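DUF1436 domain-containing protein (Neisseria meningitidis, PDB 2GKP) is of unknown function but is probably an immunity protein that neutralises a toxin of contact-dependent growth inhibition. Local coordinates at residues Ala141-Ile145 with Leu161-Arg165. Sequence-based numbering, arbitrary orientation.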
loop_
_atom_site.group_PDB
_atom_site.type_symbol
_atom_site.label_atom_id
_atom_site.label_comp_id
_atom_site.label_asym_id
_atom_site.label_seq_id
_atom_site.Cartn_x
_atom_site.Cartn_y
_atom_site.Cartn_z
ATOM N N ALA A 141 1.482 -18.670 1.844
ATOM C CA ALA A 141 2.682 -18.886 2.675
ATOM C C ALA A 141 3.926 -18.192 2.112
ATOM O O ALA A 141 5.023 -18.737 2.174
ATOM C CB ALA A 141 2.900 -20.405 2.863
ATOM N N ASP A 142 3.752 -16.992 1.540
ATOM C CA ASP A 142 4.900 -16.239 1.043
ATOM C C ASP A 142 5.183 -14.908 1.748
ATOM O O ASP A 142 5.954 -14.100 1.233
ATOM C CB ASP A 142 4.764 -15.969 -0.466
ATOM C CG ASP A 142 5.408 -17.015 -1.299
ATOM O OD1 ASP A 142 6.473 -17.519 -0.892
ATOM O OD2 ASP A 142 4.852 -17.297 -2.369
ATOM N N ASP A 143 4.626 -14.687 2.936
ATOM C CA ASP A 143 4.821 -13.391 3.603
ATOM C C ASP A 143 6.254 -13.159 4.033
ATOM O O ASP A 143 6.979 -14.101 4.357
ATOM C CB ASP A 143 3.905 -13.272 4.839
ATOM C CG ASP A 143 2.437 -13.247 4.504
ATOM O OD1 ASP A 143 2.073 -13.037 3.359
ATOM O OD2 ASP A 143 1.625 -13.413 5.440
ATOM N N VAL A 144 6.668 -11.893 4.056
ATOM C CA VAL A 144 7.955 -11.508 4.662
ATOM C C VAL A 144 7.627 -10.866 6.015
ATOM O O VAL A 144 6.882 -9.905 6.080
ATOM C CB VAL A 144 8.709 -10.514 3.764
ATOM C CG1 VAL A 144 9.922 -9.996 4.428
ATOM C CG2 VAL A 144 9.047 -11.114 2.400
ATOM N N ILE A 145 8.146 -11.440 7.101
ATOM C CA ILE A 145 7.791 -11.007 8.455
ATOM C C ILE A 145 9.026 -10.298 9.035
ATOM O O ILE A 145 10.092 -10.919 9.197
ATOM C CB ILE A 145 7.395 -12.241 9.360
ATOM C CG1 ILE A 145 6.259 -13.053 8.737
ATOM C CG2 ILE A 145 7.062 -11.794 10.795
ATOM C CD1 ILE A 145 4.965 -12.313 8.437
ATOM N N LEU A 161 11.869 -8.068 -1.455
ATOM C CA LEU A 161 11.740 -9.511 -1.420
ATOM C C LEU A 161 10.283 -9.907 -1.609
ATOM O O LEU A 161 9.957 -10.812 -2.413
ATOM C CB LEU A 161 12.275 -10.075 -0.103
ATOM C CG LEU A 161 12.165 -11.582 0.119
ATOM C CD1 LEU A 161 12.912 -12.376 -0.980
ATOM C CD2 LEU A 161 12.678 -11.994 1.489
ATOM N N ALA A 162 9.379 -9.238 -0.888
ATOM C CA ALA A 162 7.984 -9.576 -1.049
ATOM C C ALA A 162 7.508 -9.274 -2.473
ATOM O O ALA A 162 6.737 -10.054 -3.037
ATOM C CB ALA A 162 7.121 -8.834 -0.027
ATOM N N LEU A 163 7.925 -8.139 -3.045
ATOM C CA LEU A 163 7.561 -7.837 -4.434
ATOM C C LEU A 163 8.039 -8.963 -5.374
ATOM O O LEU A 163 7.315 -9.375 -6.307
ATOM C CB LEU A 163 8.121 -6.467 -4.826
ATOM C CG LEU A 163 7.997 -6.154 -6.299
ATOM C CD1 LEU A 163 6.557 -6.001 -6.569
ATOM C CD2 LEU A 163 8.716 -4.839 -6.598
ATOM N N SER A 164 9.260 -9.474 -5.142
ATOM C CA SER A 164 9.777 -10.566 -5.980
ATOM C C SER A 164 8.937 -11.839 -5.927
ATOM O O SER A 164 8.980 -12.683 -6.829
ATOM C CB SER A 164 11.257 -10.866 -5.636
ATOM O OG SER A 164 11.345 -11.644 -4.466
ATOM N N ARG A 165 8.154 -11.976 -4.864
ATOM C CA ARG A 165 7.265 -13.113 -4.681
ATOM C C ARG A 165 5.864 -12.908 -5.298
ATOM O O ARG A 165 5.072 -13.863 -5.367
ATOM C CB ARG A 165 7.139 -13.454 -3.183
ATOM C CG ARG A 165 8.463 -13.979 -2.613
ATOM C CD ARG A 165 8.330 -14.228 -1.114
ATOM N NE ARG A 165 9.575 -14.697 -0.530
ATOM C CZ ARG A 165 9.749 -14.864 0.777
ATOM N NH1 ARG A 165 8.765 -14.555 1.632
ATOM N NH2 ARG A 165 10.917 -15.278 1.220
HETATM O O HOH W 1 5.749 -16.520 -4.965
#
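Val144, opening the strand 144-147, comes to 6.0 Å from Ala162 of the C-terminal helix between their CA atoms, and in the loop just before that strand the CA of Asp142 stands 6.9 Å from that of Arg165. Arg165 reaches back across this second gap. Its chain is extended from CG to NE, which carries the guanidinium to the backbone carbonyls of the loop. There Arg165 NH1 donates to Asp142 O at 2.9 Å; the oxygen lies near the guanidinium plane, whereas NH1 approaches from above the carbonyl plane, and a second, weak bond runs to Asp143 O. CG of Leu161 sits over one face of the same group, offset toward its rim. The contact joins the helix 152-164 to an antiparallel sheet, where Val144 pairs through its backbone with Ile125, a residue that Ala162 also touches. With CG1 of Val144 anti to the backbone N (chi1 173°), CG2 falls beside that N and reaches between Leu161 CD2 and Ala162 CB, 3.8 Å from each. The Asp142 carboxylate lies obliquely across the arginine chain, OD1 being 3.8 Å from Arg165 CD; it makes no salt bridge, though the opposite charges probably attract. A water donates to both Asp142 OD2 and Arg165 O, bridging the Asp142 side chain and the backbone of Arg165.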